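Local coordinates for protein putative diguanylate cyclase (GGDEF) with PAS/PAC domain (PDB 3LIF) that probably makes cyclic di-GMP from two GTP as a membrane-bound signalling protein, the present chain being its extracellular PDC-fold sensor domain, at residues 16-21 and 204-209; 128-133 and 145-150; 161-166 and 234-239; 170-175 and 195-200. One frame throughout, in Å; residues are numbered along the deposited sequence.

How the interactions relate
Interactions 1, 3 and 4 all belong to one five-stranded antiparallel sheet; interaction 2 lies in the other. Interaction 2 is the buried one: a regular strand pairing of backbone bonds and apolar side chains. The other three are partly buried and have few direct polar bonds. Interaction 1 sets helix 5-47 against strand 206-212, with bridging waters, and a citrate at the Arg-18 end. Interaction 3 lays a loop on strand 232-239, and interaction 4 packs helix 195-203 on strand 168-173. They touch one another: Leu-20 meets Phe-161, Tyr-209 meets Ala-200, and Thr-235 meets Leu-196. Interaction 2 touches none of them, with about 28 Å between its centre and that of interaction 1.

Interaction 1 of 4, residues 16-21 and 204-209; sequences EMRNLS and SPDGYY. With CIT (citric acid), chain D.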
loop_
_atom_site.group_PDB
_atom_site.type_symbol
_atom_site.label_atom_id
_atom_site.label_comp_id
_atom_site.label_asym_id
_atom_site.label_seq_id
_atom_site.Cartn_x
_atom_site.Cartn_y
_atom_site.Cartn_z
ATOM N N GLU A 16 -20.553 10.830 8.260
ATOM C CA GLU A 16 -19.549 10.129 9.059
ATOM C C GLU A 16 -18.628 9.392 8.126
ATOM O O GLU A 16 -17.435 9.283 8.401
ATOM C CB GLU A 16 -20.127 9.122 10.038
ATOM C CG GLU A 16 -21.079 9.678 11.056
ATOM C CD GLU A 16 -21.969 8.564 11.629
ATOM O OE1 GLU A 16 -21.950 7.409 11.076
ATOM O OE2 GLU A 16 -22.681 8.843 12.617
HETATM N N MSE A 17 -19.214 8.864 7.051
HETATM C CA MSE A 17 -18.495 8.146 6.039
HETATM C C MSE A 17 -17.494 9.099 5.423
HETATM O O MSE A 17 -16.320 8.764 5.352
HETATM C CB MSE A 17 -19.416 7.616 4.961
HETATM C CG MSE A 17 -20.516 6.703 5.451
HETATM SE SE MSE A 17 -19.758 5.045 5.986
HETATM C CE MSE A 17 -20.335 4.119 4.337
ATOM N N ARG A 18 -17.916 10.293 5.014
ATOM C CA ARG A 18 -16.952 11.191 4.385
ATOM C C ARG A 18 -15.799 11.484 5.348
ATOM O O ARG A 18 -14.645 11.508 4.919
ATOM C CB ARG A 18 -17.587 12.451 3.733
ATOM C CG ARG A 18 -18.495 12.051 2.596
ATOM C CD ARG A 18 -19.488 13.121 2.060
ATOM N NE ARG A 18 -18.943 13.651 0.822
ATOM C CZ ARG A 18 -19.511 13.632 -0.373
ATOM N NH1 ARG A 18 -20.742 13.167 -0.568
ATOM N NH2 ARG A 18 -18.826 14.134 -1.391
ATOM N N ASN A 19 -16.061 11.638 6.646
ATOM C CA ASN A 19 -14.924 11.927 7.543
ATOM C C ASN A 19 -14.100 10.713 7.675
ATOM O O ASN A 19 -12.910 10.794 7.707
ATOM C CB ASN A 19 -15.311 12.438 8.945
ATOM C CG ASN A 19 -16.254 13.653 8.886
ATOM O OD1 ASN A 19 -16.972 13.939 9.864
ATOM N ND2 ASN A 19 -16.303 14.348 7.722
ATOM N N LEU A 20 -14.744 9.568 7.754
ATOM C CA LEU A 20 -14.004 8.348 7.977
ATOM C C LEU A 20 -12.953 8.087 6.826
ATOM O O LEU A 20 -11.769 7.796 7.070
ATOM C CB LEU A 20 -14.998 7.217 8.148
ATOM C CG LEU A 20 -14.275 5.931 8.425
ATOM C CD1 LEU A 20 -13.127 6.188 9.388
ATOM C CD2 LEU A 20 -15.267 4.877 8.927
ATOM N N SER A 21 -13.417 8.242 5.589
ATOM C CA SER A 21 -12.574 8.233 4.426
ATOM C C SER A 21 -11.392 9.219 4.607
ATOM O O SER A 21 -10.229 8.902 4.297
ATOM C CB SER A 21 -13.394 8.554 3.166
ATOM O OG SER A 21 -13.350 9.935 2.854
ATOM N N SER A 204 -13.797 13.024 -9.847
ATOM C CA SER A 204 -13.154 13.698 -8.736
ATOM C C SER A 204 -12.924 12.933 -7.463
ATOM O O SER A 204 -13.338 11.794 -7.349
ATOM C CB SER A 204 -14.071 14.860 -8.344
ATOM O OG SER A 204 -14.720 14.685 -7.076
ATOM N N PRO A 205 -12.060 13.434 -6.581
ATOM C CA PRO A 205 -10.984 12.631 -6.099
ATOM C C PRO A 205 -11.357 12.276 -4.632
ATOM O O PRO A 205 -10.663 11.447 -4.021
ATOM C CB PRO A 205 -9.797 13.640 -5.988
ATOM C CG PRO A 205 -10.416 14.961 -5.854
ATOM C CD PRO A 205 -11.604 14.835 -6.782
ATOM N N ASP A 206 -12.458 12.782 -4.049
ATOM C CA ASP A 206 -13.697 12.082 -3.675
ATOM C C ASP A 206 -15.058 12.686 -4.047
ATOM O O ASP A 206 -15.132 13.856 -4.564
ATOM C CB ASP A 206 -13.670 12.298 -2.175
ATOM C CG ASP A 206 -13.582 13.841 -1.835
ATOM O OD1 ASP A 206 -12.510 14.490 -1.926
ATOM O OD2 ASP A 206 -14.624 14.453 -1.569
ATOM N N GLY A 207 -16.155 12.014 -3.650
ATOM C CA GLY A 207 -16.170 10.942 -2.695
ATOM C C GLY A 207 -17.423 10.201 -2.149
ATOM O O GLY A 207 -17.215 9.437 -1.203
ATOM N N TYR A 208 -18.665 10.258 -2.667
ATOM C CA TYR A 208 -19.724 9.371 -2.021
ATOM C C TYR A 208 -20.949 8.917 -2.820
ATOM O O TYR A 208 -21.614 9.740 -3.360
ATOM C CB TYR A 208 -20.295 10.106 -0.837
ATOM C CG TYR A 208 -21.225 9.351 0.085
ATOM C CD1 TYR A 208 -20.721 8.604 1.157
ATOM C CD2 TYR A 208 -22.621 9.459 -0.052
ATOM C CE1 TYR A 208 -21.581 7.931 2.054
ATOM C CE2 TYR A 208 -23.506 8.791 0.826
ATOM C CZ TYR A 208 -22.974 8.032 1.886
ATOM O OH TYR A 208 -23.810 7.377 2.755
ATOM N N TYR A 209 -21.319 7.641 -2.854
ATOM C CA TYR A 209 -22.410 7.242 -3.766
ATOM C C TYR A 209 -22.921 5.826 -3.586
ATOM O O TYR A 209 -22.387 5.055 -2.806
ATOM C CB TYR A 209 -22.007 7.418 -5.235
ATOM C CG TYR A 209 -20.835 6.568 -5.651
ATOM C CD1 TYR A 209 -21.020 5.287 -6.119
ATOM C CD2 TYR A 209 -19.534 7.045 -5.546
ATOM C CE1 TYR A 209 -19.939 4.507 -6.463
ATOM C CE2 TYR A 209 -18.453 6.263 -5.888
ATOM C CZ TYR A 209 -18.650 5.003 -6.352
ATOM O OH TYR A 209 -17.558 4.206 -6.693
HETATM C C1 CIT D . -18.773 14.558 -7.047
HETATM O O1 CIT D . -17.909 13.743 -6.683
HETATM O O2 CIT D . -19.228 14.452 -8.202
HETATM C C2 CIT D . -19.300 15.632 -6.123
HETATM C C3 CIT D . -19.083 15.535 -4.584
HETATM O O7 CIT D . -19.720 14.436 -3.863
HETATM C C4 CIT D . -19.877 16.812 -4.275
HETATM C C5 CIT D . -19.572 17.476 -2.967
HETATM O O3 CIT D . -18.387 17.700 -2.622
HETATM O O4 CIT D . -20.518 17.816 -2.226
HETATM C C6 CIT D . -17.586 15.484 -4.155
HETATM O O5 CIT D . -17.231 15.894 -3.013
HETATM O O6 CIT D . -16.674 15.019 -4.923
HETATM O O HOH W 1 -15.873 13.132 0.618
HETATM O O HOH W 2 -15.328 10.637 0.900
#
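Helix 5-47, the long helix of this extracellular sensor domain, meets strand 206-212 through Met-17 and Arg-18 on one side and Tyr-208 on the other. The two segments run at 147° to each other. Met-17, a selenomethionine, brings CB to 3.6 Å from Tyr-208 CE1, and the two side chains cross at about a right angle. With chi1 at -171°, the Tyr-208 ring swings away from its backbone N and reaches the helix. Arg-18 runs out over the strand. Its guanidinium has the Tyr-208 backbone and CB over one face; Arg-18 CZ is 3.6 Å from Tyr-208 CB. The guanidinium and ring planes are 33° apart, and Arg-18 NH1 meets Tyr-208 CB, oblique to the ring.

Strand 206-212 is an outermost strand of its antiparallel sheet in the PDC fold, and helix 5-47 crosses one face of that sheet. Tyr-221 and Ala-223 of the next strand border Tyr-208.

The polar part lies on the backbone side of Tyr-208, away from its hydroxyl. Arg-18 NH2 gives a nearly straight bond of 2.6 Å to citrate O7, which lies in the guanidinium plane. Arg-203 also binds this citrate, probably from the crystallisation liquor. Arg-18 NH1 pairs with Glu-14. A lysine here has no flat group to lie over the Tyr-208 backbone, and would probably leave Glu-14 or the citrate without its mate. Asp-206 OD2 is 4.2 Å from Arg-18 NH2, beyond a salt bridge. One water joins OD2 to Arg-18 NE, weakly at the arginine end. A second water gives to Ser-21 OG and to Gly-207 O.

Interaction 2 of 4, residues 128-133 and 145-150; sequences FVVSRR and VVATIE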
loop_
_atom_site.group_PDB
_atom_site.type_symbol
_atom_site.label_atom_id
_atom_site.label_comp_id
_atom_site.label_asym_id
_atom_site.label_seq_id
_atom_site.Cartn_x
_atom_site.Cartn_y
_atom_site.Cartn_z
ATOM N N PHE A 128 2.533 -6.471 -2.104
ATOM C CA PHE A 128 2.980 -5.223 -2.689
ATOM C C PHE A 128 4.248 -4.757 -1.975
ATOM O O PHE A 128 4.538 -5.130 -0.820
ATOM C CB PHE A 128 1.920 -4.143 -2.553
ATOM C CG PHE A 128 0.804 -4.309 -3.489
ATOM C CD1 PHE A 128 -0.130 -5.304 -3.275
ATOM C CD2 PHE A 128 0.718 -3.486 -4.621
ATOM C CE1 PHE A 128 -1.164 -5.482 -4.164
ATOM C CE2 PHE A 128 -0.308 -3.626 -5.536
ATOM C CZ PHE A 128 -1.259 -4.640 -5.319
ATOM N N VAL A 129 4.960 -3.872 -2.646
ATOM C CA VAL A 129 6.287 -3.581 -2.241
ATOM C C VAL A 129 6.548 -2.136 -2.557
ATOM O O VAL A 129 5.915 -1.562 -3.471
ATOM C CB VAL A 129 7.231 -4.523 -3.036
ATOM C CG1 VAL A 129 8.286 -3.772 -3.849
ATOM C CG2 VAL A 129 7.768 -5.543 -2.152
ATOM N N VAL A 130 7.524 -1.569 -1.860
ATOM C CA VAL A 130 7.788 -0.141 -1.921
ATOM C C VAL A 130 9.316 -0.038 -2.090
ATOM O O VAL A 130 10.067 -0.929 -1.570
ATOM C CB VAL A 130 7.299 0.433 -0.556
ATOM C CG1 VAL A 130 8.406 0.419 0.540
ATOM C CG2 VAL A 130 6.606 1.740 -0.705
ATOM N N SER A 131 9.809 0.956 -2.845
ATOM C CA SER A 131 11.233 0.935 -3.166
ATOM C C SER A 131 11.839 2.295 -3.511
ATOM O O SER A 131 11.160 3.201 -4.015
ATOM C CB SER A 131 11.502 -0.077 -4.324
ATOM O OG SER A 131 11.110 0.433 -5.604
ATOM N N ARG A 132 13.148 2.416 -3.278
ATOM C CA ARG A 132 13.870 3.677 -3.562
ATOM C C ARG A 132 15.195 3.450 -4.290
ATOM O O ARG A 132 15.935 2.498 -3.985
ATOM C CB ARG A 132 14.014 4.576 -2.280
ATOM C CG ARG A 132 13.011 5.740 -2.290
ATOM C CD ARG A 132 12.815 6.513 -0.945
ATOM N NE ARG A 132 13.556 7.779 -1.003
ATOM C CZ ARG A 132 14.065 8.174 -2.153
ATOM N NH1 ARG A 132 13.841 7.393 -3.222
ATOM N NH2 ARG A 132 14.740 9.303 -2.250
ATOM N N ARG A 133 15.498 4.305 -5.252
ATOM C CA ARG A 133 16.800 4.284 -5.929
ATOM C C ARG A 133 18.012 4.577 -5.040
ATOM O O ARG A 133 18.047 5.650 -4.431
ATOM C CB ARG A 133 16.801 5.342 -6.991
ATOM C CG ARG A 133 18.069 5.420 -7.772
ATOM C CD ARG A 133 18.137 6.750 -8.486
ATOM N NE ARG A 133 18.338 6.532 -9.900
ATOM C CZ ARG A 133 19.412 6.922 -10.573
ATOM N NH1 ARG A 133 20.387 7.581 -9.917
ATOM N NH2 ARG A 133 19.492 6.628 -11.877
ATOM N N VAL A 145 16.774 -0.125 -2.645
ATOM C CA VAL A 145 16.210 -0.707 -1.382
ATOM C C VAL A 145 14.762 -0.978 -1.711
ATOM O O VAL A 145 14.085 -0.096 -2.292
ATOM C CB VAL A 145 15.980 0.285 -0.217
ATOM C CG1 VAL A 145 16.464 -0.268 1.084
ATOM C CG2 VAL A 145 16.424 1.697 -0.526
ATOM N N VAL A 146 14.250 -2.113 -1.270
ATOM C CA VAL A 146 12.872 -2.493 -1.522
ATOM C C VAL A 146 12.412 -2.950 -0.173
ATOM O O VAL A 146 13.188 -3.636 0.516
ATOM C CB VAL A 146 12.756 -3.904 -2.206
ATOM C CG1 VAL A 146 11.549 -3.993 -3.140
ATOM C CG2 VAL A 146 14.065 -4.383 -2.822
ATOM N N ALA A 147 11.158 -2.702 0.173
ATOM C CA ALA A 147 10.621 -3.334 1.366
ATOM C C ALA A 147 9.190 -3.747 1.102
ATOM O O ALA A 147 8.470 -3.112 0.284
ATOM C CB ALA A 147 10.712 -2.424 2.547
ATOM N N THR A 148 8.791 -4.833 1.745
ATOM C CA THR A 148 7.473 -5.377 1.512
ATOM C C THR A 148 6.434 -4.723 2.411
ATOM O O THR A 148 6.609 -4.641 3.639
ATOM C CB THR A 148 7.438 -6.854 1.864
ATOM O OG1 THR A 148 8.405 -7.517 1.066
ATOM C CG2 THR A 148 6.085 -7.399 1.562
ATOM N N ILE A 149 5.346 -4.267 1.815
ATOM C CA ILE A 149 4.335 -3.627 2.632
ATOM C C ILE A 149 3.665 -4.694 3.452
ATOM O O ILE A 149 3.239 -5.669 2.878
ATOM C CB ILE A 149 3.331 -2.917 1.758
ATOM C CG1 ILE A 149 3.971 -1.624 1.276
ATOM C CG2 ILE A 149 2.030 -2.628 2.540
ATOM C CD1 ILE A 149 3.325 -1.113 0.003
ATOM N N GLU A 150 3.574 -4.534 4.773
ATOM C CA GLU A 150 2.863 -5.543 5.595
ATOM C C GLU A 150 1.332 -5.328 5.494
ATOM O O GLU A 150 0.747 -4.411 6.131
ATOM C CB GLU A 150 3.273 -5.456 7.060
ATOM C CG GLU A 150 2.524 -6.432 7.935
ATOM C CD GLU A 150 3.243 -7.779 7.984
ATOM O OE1 GLU A 150 4.385 -7.859 8.519
ATOM O OE2 GLU A 150 2.675 -8.783 7.508
#
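Val-130 O takes the shortest bond of this strand pair, from Ala-147 N at 2.7 Å. Val-146 makes a bent CA-H...O contact with this oxygen, with CA 3.2 Å from Val-130 O. In return Val-130 N bonds to Ala-147 O at 2.8 Å, so Val-130 and Ala-147 form an antiparallel hydrogen-bonded pair. Arg-132 and Val-145 repeat the pattern. Ile-149 N to Phe-128 O, 2.9 Å, extends the ladder past the non-hydrogen-bonded pair Val-129 and Thr-148. The strands form a beta hairpin within the five-stranded sheet.

Val-129 CG1 meets Val-146 CG1 diagonally across the pair, while Val-129 CG2 lies 3.7 Å from Thr-148 CA. A glycine at Val-129 would probably leave a gap beside Val-146 and Thr-148. Thr-148 OG1 bonds to Asp-72 of the next strand. On the other face Val-130 CG1 stands 4.2 Å from Ala-147 CB. On that face Arg-132 and Val-145 touch helix 5-47. On the Val-129 face, Tyr-100 of helix 99-106 lies against Ser-131 and Val-146. Alternate peptides thus bond across the hairpin and the others bond to flanking strands 113-119 and 70-76, leaving the side chains to pack mostly as apolar surfaces.

Interaction 3 of 4, residues 161-166 and 234-239; sequences FDLGPG and VTVART
The loop 161-166 and strand 234-239 draw closest where Gly-166 faces Thr-239, their CA atoms 5.4 Å apart. The touching parts run in directions 59° apart, so the loop runs obliquely past the strand end; no backbone hydrogen bond joins the two. Gly-166 has a positive phi of 78°. A CB there would run into Thr-239 OG1 and into the carbonyl O of Pro-165. Gly-164 also has a positive phi.

Leu-163 and Arg-238 carry much of the contact. Their side chains cross at about a right angle. Leu-163 O lies 3.5 Å from Arg-238 CB. The same oxygen sits at the edge of the guanidinium, in its plane, 3.9 Å from Arg-238 NE. That is too long for a hydrogen bond. Leu-163 CD1 comes within 4.0 Å of Arg-238 NH2 and also lies 4.4 Å from Val-236 CG1. The chi1 of 65° sets Arg-238 CG between its own backbone N and carbonyl carbon, and a bend at chi3 turns the guanidinium toward helix 5-47.

Strand 232-239 is the middle strand of its antiparallel sheet in the PDC fold, flanked by strands 168-173 and 219-226. The loop joins helix 151-158 to strand 168-173 and so lies beside the end of the middle strand. Helix 5-47 comes in here too: Met-17 packs on Arg-238, and Ser-13 takes a weak bond from Arg-238 NH1. Glu-16 is a long, weak ion partner of NH2.

Thr-239 OG1 donates a weak bond of 3.3 Å to Pro-165 O. One residue on, Gly-166 O accepts a hydrogen bond from Lys-220.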
loop_
_atom_site.group_PDB
_atom_site.type_symbol
_atom_site.label_atom_id
_atom_site.label_comp_id
_atom_site.label_asym_id
_atom_site.label_seq_id
_atom_site.Cartn_x
_atom_site.Cartn_y
_atom_site.Cartn_z
ATOM N N PHE A 161 -13.103 -0.685 13.194
ATOM C CA PHE A 161 -14.111 0.323 12.914
ATOM C C PHE A 161 -15.473 -0.261 12.883
ATOM O O PHE A 161 -15.734 -1.176 12.121
ATOM C CB PHE A 161 -13.856 1.024 11.588
ATOM C CG PHE A 161 -12.800 2.067 11.656
ATOM C CD1 PHE A 161 -13.090 3.322 12.149
ATOM C CD2 PHE A 161 -11.505 1.791 11.229
ATOM C CE1 PHE A 161 -12.114 4.313 12.223
ATOM C CE2 PHE A 161 -10.525 2.765 11.294
ATOM C CZ PHE A 161 -10.829 4.044 11.805
ATOM N N ASP A 162 -16.372 0.296 13.678
ATOM C CA ASP A 162 -17.713 -0.255 13.677
ATOM C C ASP A 162 -18.604 0.189 12.500
ATOM O O ASP A 162 -19.085 1.332 12.438
ATOM C CB ASP A 162 -18.420 -0.048 15.018
ATOM C CG ASP A 162 -19.466 -1.129 15.250
ATOM O OD1 ASP A 162 -19.546 -2.049 14.374
ATOM O OD2 ASP A 162 -20.206 -1.066 16.265
ATOM N N LEU A 163 -18.838 -0.731 11.575
ATOM C CA LEU A 163 -19.465 -0.360 10.323
ATOM C C LEU A 163 -20.725 -1.132 10.006
ATOM O O LEU A 163 -21.221 -1.094 8.863
ATOM C CB LEU A 163 -18.490 -0.647 9.186
ATOM C CG LEU A 163 -17.671 0.464 8.551
ATOM C CD1 LEU A 163 -18.160 1.862 8.955
ATOM C CD2 LEU A 163 -16.285 0.243 9.002
ATOM N N GLY A 164 -21.198 -1.893 10.981
ATOM C CA GLY A 164 -22.344 -2.761 10.763
ATOM C C GLY A 164 -21.962 -4.011 9.999
ATOM O O GLY A 164 -20.902 -4.104 9.397
ATOM N N PRO A 165 -22.856 -4.984 9.992
ATOM C CA PRO A 165 -22.510 -6.098 9.086
ATOM C C PRO A 165 -22.380 -5.475 7.711
ATOM O O PRO A 165 -22.923 -4.384 7.470
ATOM C CB PRO A 165 -23.789 -6.938 9.078
ATOM C CG PRO A 165 -24.941 -5.803 9.173
ATOM C CD PRO A 165 -24.318 -4.732 10.115
ATOM N N GLY A 166 -21.730 -6.130 6.772
ATOM C CA GLY A 166 -21.666 -5.510 5.453
ATOM C C GLY A 166 -20.643 -4.393 5.341
ATOM O O GLY A 166 -20.383 -3.923 4.235
ATOM N N VAL A 234 -8.679 5.237 -0.879
ATOM C CA VAL A 234 -9.263 4.394 0.169
ATOM C C VAL A 234 -10.735 4.405 -0.069
ATOM O O VAL A 234 -11.263 5.413 -0.581
ATOM C CB VAL A 234 -9.033 4.963 1.559
ATOM C CG1 VAL A 234 -7.590 4.770 1.968
ATOM C CG2 VAL A 234 -9.399 6.461 1.573
ATOM N N THR A 235 -11.417 3.318 0.285
ATOM C CA THR A 235 -12.882 3.339 0.223
ATOM C C THR A 235 -13.461 2.785 1.516
ATOM O O THR A 235 -12.861 1.884 2.066
ATOM C CB THR A 235 -13.386 2.478 -0.923
ATOM O OG1 THR A 235 -13.092 1.095 -0.651
ATOM C CG2 THR A 235 -12.752 2.900 -2.274
ATOM N N VAL A 236 -14.592 3.331 2.005
ATOM C CA VAL A 236 -15.376 2.757 3.126
ATOM C C VAL A 236 -16.769 2.543 2.632
ATOM O O VAL A 236 -17.348 3.449 2.046
ATOM C CB VAL A 236 -15.706 3.755 4.253
ATOM C CG1 VAL A 236 -15.580 3.083 5.572
ATOM C CG2 VAL A 236 -14.893 4.966 4.228
ATOM N N ALA A 237 -17.358 1.403 2.960
ATOM C CA ALA A 237 -18.736 1.116 2.561
ATOM C C ALA A 237 -19.523 0.463 3.681
ATOM O O ALA A 237 -18.948 -0.183 4.553
ATOM C CB ALA A 237 -18.754 0.236 1.370
ATOM N N ARG A 238 -20.838 0.673 3.666
ATOM C CA ARG A 238 -21.777 -0.065 4.529
ATOM C C ARG A 238 -23.103 -0.325 3.838
ATOM O O ARG A 238 -23.563 0.495 3.063
ATOM C CB ARG A 238 -21.989 0.619 5.904
ATOM C CG ARG A 238 -22.656 1.982 5.956
ATOM C CD ARG A 238 -23.314 2.271 7.370
ATOM N NE ARG A 238 -22.390 2.629 8.482
ATOM C CZ ARG A 238 -22.167 3.884 8.946
ATOM N NH1 ARG A 238 -22.779 4.951 8.436
ATOM N NH2 ARG A 238 -21.318 4.111 9.935
ATOM N N THR A 239 -23.700 -1.488 4.091
ATOM C CA THR A 239 -25.072 -1.734 3.662
ATOM C C THR A 239 -25.920 -0.734 4.382
ATOM O O THR A 239 -25.604 -0.320 5.485
ATOM C CB THR A 239 -25.588 -3.171 3.961
ATOM O OG1 THR A 239 -25.219 -3.541 5.276
ATOM C CG2 THR A 239 -24.965 -4.184 3.047
#

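Interaction 4 of 4, residues 170-175 and 195-200; sequences SLLHSD and VLFQKA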
loop_
_atom_site.group_PDB
_atom_site.type_symbol
_atom_site.label_atom_id
_atom_site.label_comp_id
_atom_site.label_asym_id
_atom_site.label_seq_id
_atom_site.Cartn_x
_atom_site.Cartn_y
_atom_site.Cartn_z
ATOM N N SER A 170 -11.371 -0.627 1.869
ATOM C CA SER A 170 -10.338 -1.046 0.915
ATOM C C SER A 170 -9.245 -0.052 0.769
ATOM O O SER A 170 -9.470 1.188 0.870
ATOM C CB SER A 170 -10.921 -1.223 -0.460
ATOM O OG SER A 170 -11.851 -2.244 -0.362
ATOM N N LEU A 171 -8.066 -0.577 0.455
ATOM C CA LEU A 171 -6.983 0.289 0.064
ATOM C C LEU A 171 -6.640 -0.089 -1.352
ATOM O O LEU A 171 -6.298 -1.236 -1.608
ATOM C CB LEU A 171 -5.797 0.090 0.989
ATOM C CG LEU A 171 -4.553 0.880 0.576
ATOM C CD1 LEU A 171 -4.792 2.326 0.606
ATOM C CD2 LEU A 171 -3.342 0.540 1.403
ATOM N N LEU A 172 -6.772 0.855 -2.280
ATOM C CA LEU A 172 -6.463 0.560 -3.665
ATOM C C LEU A 172 -5.427 1.474 -4.293
ATOM O O LEU A 172 -5.125 2.568 -3.785
ATOM C CB LEU A 172 -7.708 0.518 -4.555
ATOM C CG LEU A 172 -8.892 -0.278 -4.005
ATOM C CD1 LEU A 172 -10.016 0.711 -3.535
ATOM C CD2 LEU A 172 -9.408 -1.250 -5.031
ATOM N N HIS A 173 -4.857 0.998 -5.398
ATOM C CA HIS A 173 -3.926 1.823 -6.097
ATOM C C HIS A 173 -4.796 2.694 -6.974
ATOM O O HIS A 173 -5.884 2.280 -7.474
ATOM C CB HIS A 173 -3.009 0.993 -6.959
ATOM C CG HIS A 173 -1.920 1.780 -7.594
ATOM N ND1 HIS A 173 -2.126 2.556 -8.723
ATOM C CD2 HIS A 173 -0.599 1.906 -7.270
ATOM C CE1 HIS A 173 -0.974 3.122 -9.072
ATOM N NE2 HIS A 173 -0.043 2.770 -8.188
ATOM N N SER A 174 -4.334 3.916 -7.160
ATOM C CA SER A 174 -4.972 4.794 -8.093
ATOM C C SER A 174 -5.401 4.112 -9.417
ATOM O O SER A 174 -6.367 4.509 -10.020
ATOM C CB SER A 174 -4.009 5.901 -8.376
ATOM O OG SER A 174 -4.524 6.630 -9.426
ATOM N N ASP A 175 -4.690 3.074 -9.861
ATOM C CA ASP A 175 -5.038 2.424 -11.155
ATOM C C ASP A 175 -5.926 1.211 -11.026
ATOM O O ASP A 175 -6.090 0.452 -11.982
ATOM C CB ASP A 175 -3.786 2.036 -11.990
ATOM C CG ASP A 175 -2.917 0.967 -11.321
ATOM O OD1 ASP A 175 -3.396 0.063 -10.541
ATOM O OD2 ASP A 175 -1.702 1.060 -11.575
ATOM N N VAL A 195 -17.012 1.158 -10.907
ATOM C CA VAL A 195 -17.498 2.455 -11.177
ATOM C C VAL A 195 -16.541 3.469 -10.574
ATOM O O VAL A 195 -16.287 4.553 -11.178
ATOM C CB VAL A 195 -18.932 2.603 -10.544
ATOM C CG1 VAL A 195 -19.320 4.029 -10.375
ATOM C CG2 VAL A 195 -19.954 1.878 -11.427
ATOM N N LEU A 196 -16.061 3.161 -9.365
ATOM C CA LEU A 196 -15.053 3.986 -8.707
ATOM C C LEU A 196 -13.969 4.472 -9.688
ATOM O O LEU A 196 -13.559 5.650 -9.653
ATOM C CB LEU A 196 -14.361 3.127 -7.666
ATOM C CG LEU A 196 -13.895 3.784 -6.383
ATOM C CD1 LEU A 196 -12.701 2.985 -5.857
ATOM C CD2 LEU A 196 -13.655 5.337 -6.475
ATOM N N PHE A 197 -13.501 3.557 -10.553
ATOM C CA PHE A 197 -12.448 3.924 -11.469
ATOM C C PHE A 197 -12.953 4.372 -12.836
ATOM O O PHE A 197 -12.319 5.242 -13.463
ATOM C CB PHE A 197 -11.356 2.835 -11.572
ATOM C CG PHE A 197 -10.692 2.529 -10.252
ATOM C CD1 PHE A 197 -9.622 3.297 -9.799
ATOM C CD2 PHE A 197 -11.158 1.498 -9.437
ATOM C CE1 PHE A 197 -9.013 3.033 -8.581
ATOM C CE2 PHE A 197 -10.548 1.216 -8.211
ATOM C CZ PHE A 197 -9.507 2.001 -7.766
ATOM N N GLN A 198 -14.066 3.807 -13.308
ATOM C CA GLN A 198 -14.610 4.201 -14.599
ATOM C C GLN A 198 -15.212 5.626 -14.603
ATOM O O GLN A 198 -15.003 6.375 -15.561
ATOM C CB GLN A 198 -15.610 3.193 -15.084
ATOM C CG GLN A 198 -14.993 1.795 -15.393
ATOM C CD GLN A 198 -13.928 1.851 -16.483
ATOM O OE1 GLN A 198 -12.835 1.391 -16.294
ATOM N NE2 GLN A 198 -14.271 2.397 -17.647
ATOM N N LYS A 199 -15.899 6.061 -13.533
ATOM C CA LYS A 199 -16.569 7.383 -13.591
ATOM C C LYS A 199 -16.275 8.279 -12.363
ATOM O O LYS A 199 -15.930 9.460 -12.504
ATOM C CB LYS A 199 -18.073 7.169 -13.812
ATOM C CG LYS A 199 -18.446 6.260 -15.038
ATOM C CD LYS A 199 -19.264 7.118 -15.937
ATOM C CE LYS A 199 -18.963 7.039 -17.447
ATOM N NZ LYS A 199 -19.588 5.854 -18.047
ATOM N N ALA A 200 -16.353 7.740 -11.161
ATOM C CA ALA A 200 -16.136 8.592 -10.011
ATOM C C ALA A 200 -14.719 9.218 -9.898
ATOM O O ALA A 200 -14.586 10.434 -9.718
ATOM C CB ALA A 200 -16.489 7.866 -8.728
#
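Phe-197 pushes its ring from helix 195-203 against the end of strand 168-173. Leu-172 CB meets the ring edge, in its plane, 4.0 Å from Phe-197 CZ. Phe-197 CE1 faces two backbone oxygens, His-173 O and Ser-174 O, each at 3.4 Å. Both oxygens come in obliquely. The slightly positive ring C-H edge is probably favourable beside these oxygens, but no hydrogen bond crosses the contact. Leu-172 CD1 adds an apolar touch with Leu-196 CD1 at 4.2 Å.

Behind these groups lie the torsions and turns that place them. With chi1 at -59°, Phe-197 CG lies anti to its carbonyl carbon, and the ring projects from the helix to the strand. In the turn after the strand, Asp-175 N donates to His-173 ND1 at 2.9 Å. The N-H enters only 7° out of the imidazole plane, so the bond probably helps hold the turn. Asp-175 is itself salt-bridged to Arg-177. On the helix side, Val-195 O accepts from both Lys-199 N and Ala-200 N, a wider pi-type turn.

Further out, Leu-172 also packs on Leu-178 of the neighbouring strand and on Met-191. Thr-235 of strand 232-239 lies against both Leu-172 and Leu-196. Tyr-209 of strand 206-212 touches Val-195, Leu-196 and Ala-200. Helix 195-203 therefore spans several strands on one face of the sheet, while helix 5-47 lies on the opposite face.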